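Local coordinates for protein toxin RelG (Mycobacterium tuberculosis, PDB 3G5O) that cleaves RNA as the toxic half of a type II toxin-antitoxin pair, halting bacterial growth until its cognate antitoxin neutralises it, at residues Leu30-Pro35 with Ile90-His95. Numbering follows the deposited sequence. Where two conformers were deposited one is given.
Sequences LHKLPP and ILRVDH
Leu-33 carries the apolar half of this contact, reaching the strand with both branches of its fork. Traced outward, its CB does not itself touch the strand; CG lies opposite the carbonyl carbon (chi1 -57°), and from there the two methyls part. CD1 meets CG1 of Val-93 at 4.0 Å, the two side chains running nearly perpendicular. CD2 packs against His-95 CB at 3.7 Å, two residues further along the same face of the strand. More loosely, CG2 of Val-93 lies 4.4 Å from CD2 of Leu-30. Both leucines belong to one type I turn, closed by the bond from Leu-33 N to Leu-30 O (3.0 Å).

No direct hydrogen bond joins the segments; a single water does so instead. It accepts from Lys-32 NZ (3.0 Å) and Arg-92 NH2 and donates to Val-93 O (2.6 Å) and Asp-94 OD1, one bond to the turn and three to the strand. The two cationic nitrogens, Lys-32 NZ and Arg-92 NH2, are 4.1 Å apart, and Asp-29, salt-bridged to both residues, probably offsets their charge. Ser-70 and Tyr-60 of the antitoxin chain bond Arg-92 and Asp-94.

In this RelE-family toxin the turn links helices 24-30 and 35-51, with Pro-34 as N-cap of the latter, and the contact joins that connection to strand 87-95. Val-41 of helix 35-51 touches Leu-30 and Leu-33, while Phe-22 of strand 19-23, parallel to 87-95 and outermost within this chain, touches Leu-30 and Val-93.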
loop_
_atom_site.group_PDB
_atom_site.type_symbol
_atom_site.label_atom_id
_atom_site.label_comp_id
_atom_site.label_asym_id
_atom_site.label_seq_id
_atom_site.Cartn_x
_atom_site.Cartn_y
_atom_site.Cartn_z
ATOM N N LEU C 30 21.435 8.479 6.177
ATOM C CA LEU C 30 22.420 8.064 7.205
ATOM C C LEU C 30 22.757 9.215 8.136
ATOM O O LEU C 30 22.828 9.043 9.358
ATOM C CB LEU C 30 23.742 7.564 6.584
ATOM C CG LEU C 30 23.767 6.164 6.037
ATOM C CD1 LEU C 30 25.194 5.883 5.510
ATOM C CD2 LEU C 30 23.374 5.070 7.081
ATOM N N HIS C 31 22.929 10.400 7.550
ATOM C CA HIS C 31 23.157 11.615 8.340
ATOM C C HIS C 31 22.102 11.967 9.373
ATOM O O HIS C 31 22.397 12.684 10.325
ATOM C CB HIS C 31 23.470 12.827 7.447
ATOM C CG HIS C 31 24.937 13.038 7.263
ATOM N ND1 HIS C 31 25.758 13.457 8.292
ATOM C CD2 HIS C 31 25.746 12.833 6.200
ATOM C CE1 HIS C 31 27.005 13.519 7.866
ATOM N NE2 HIS C 31 27.026 13.141 6.600
ATOM N N LYS C 32 20.883 11.475 9.212
ATOM C CA LYS C 32 19.851 11.752 10.186
ATOM C C LYS C 32 19.972 10.905 11.449
ATOM O O LYS C 32 19.239 11.149 12.410
ATOM C CB LYS C 32 18.452 11.514 9.592
ATOM C CG LYS C 32 18.158 12.337 8.345
ATOM C CD LYS C 32 16.672 12.265 7.929
ATOM C CE LYS C 32 16.321 10.950 7.272
ATOM N NZ LYS C 32 15.344 11.174 6.160
ATOM N N LEU C 33 20.816 9.873 11.422
ATOM C CA LEU C 33 20.844 8.889 12.506
ATOM C C LEU C 33 21.879 9.239 13.578
ATOM O O LEU C 33 22.975 9.703 13.255
ATOM C CB LEU C 33 21.193 7.504 11.959
ATOM C CG LEU C 33 20.278 6.984 10.858
ATOM C CD1 LEU C 33 20.782 5.645 10.262
ATOM C CD2 LEU C 33 18.862 6.898 11.433
ATOM N N PRO C 34 21.563 8.948 14.842
ATOM C CA PRO C 34 22.578 9.087 15.873
ATOM C C PRO C 34 23.665 8.018 15.705
ATOM O O PRO C 34 23.417 6.972 15.074
ATOM C CB PRO C 34 21.798 8.850 17.165
ATOM C CG PRO C 34 20.752 7.774 16.762
ATOM C CD PRO C 34 20.333 8.283 15.339
ATOM N N PRO C 35 24.858 8.262 16.272
ATOM C CA PRO C 35 25.999 7.398 15.918
ATOM C C PRO C 35 25.860 5.894 16.132
ATOM O O PRO C 35 26.407 5.113 15.311
ATOM C CB PRO C 35 27.170 7.966 16.750
ATOM C CG PRO C 35 26.825 9.448 16.894
ATOM C CD PRO C 35 25.281 9.456 17.040
ATOM N N ILE C 90 21.329 0.767 -2.013
ATOM C CA ILE C 90 20.431 1.270 -0.984
ATOM C C ILE C 90 19.897 2.619 -1.436
ATOM O O ILE C 90 20.679 3.528 -1.690
ATOM C CB ILE C 90 21.192 1.516 0.349
ATOM C CG1 ILE C 90 22.084 0.317 0.688
ATOM C CG2 ILE C 90 20.211 1.864 1.499
ATOM C CD1 ILE C 90 21.299 -0.952 0.886
ATOM N N LEU C 91 18.580 2.745 -1.481
ATOM C CA LEU C 91 17.872 3.945 -1.905
ATOM C C LEU C 91 17.528 4.816 -0.710
ATOM O O LEU C 91 17.627 6.036 -0.809
ATOM C CB LEU C 91 16.542 3.548 -2.598
ATOM C CG LEU C 91 16.695 2.487 -3.688
ATOM C CD1 LEU C 91 15.326 2.257 -4.266
ATOM C CD2 LEU C 91 17.756 2.840 -4.840
ATOM N N ARG C 92 17.141 4.188 0.400
ATOM C CA ARG C 92 16.687 4.902 1.592
ATOM C C ARG C 92 17.018 4.127 2.859
ATOM O O ARG C 92 17.073 2.870 2.870
ATOM C CB ARG C 92 15.154 5.122 1.578
ATOM C CG ARG C 92 14.566 5.953 0.383
ATOM C CD ARG C 92 14.961 7.448 0.466
ATOM N NE ARG C 92 14.677 8.051 1.778
ATOM C CZ ARG C 92 13.497 8.609 2.101
ATOM N NH1 ARG C 92 12.496 8.644 1.230
ATOM N NH2 ARG C 92 13.317 9.136 3.303
ATOM N N VAL C 93 17.171 4.878 3.947
ATOM C CA VAL C 93 17.307 4.289 5.295
ATOM C C VAL C 93 16.330 5.042 6.197
ATOM O O VAL C 93 16.235 6.300 6.152
ATOM C CB VAL C 93 18.752 4.436 5.851
ATOM C CG1 VAL C 93 18.854 3.775 7.249
ATOM C CG2 VAL C 93 19.740 3.778 4.903
ATOM N N ASP C 94 15.587 4.306 7.002
ATOM C CA ASP C 94 14.644 4.967 7.903
ATOM C C ASP C 94 14.717 4.314 9.295
ATOM O O ASP C 94 14.882 3.069 9.409
ATOM C CB ASP C 94 13.232 4.871 7.358
ATOM C CG ASP C 94 12.286 5.954 7.964
ATOM O OD1 ASP C 94 12.581 7.178 7.868
ATOM O OD2 ASP C 94 11.261 5.572 8.511
ATOM N N HIS C 95 14.564 5.139 10.315
ATOM C CA HIS C 95 14.564 4.669 11.691
ATOM C C HIS C 95 13.356 5.245 12.388
ATOM O O HIS C 95 13.136 6.456 12.331
ATOM C CB HIS C 95 15.815 5.155 12.435
ATOM C CG HIS C 95 15.741 4.914 13.909
ATOM N ND1 HIS C 95 15.574 5.933 14.820
ATOM C CD2 HIS C 95 15.745 3.763 14.620
ATOM C CE1 HIS C 95 15.507 5.422 16.038
ATOM N NE2 HIS C 95 15.591 4.105 15.945
HETATM O O HOH W 1 14.547 8.322 6.016
#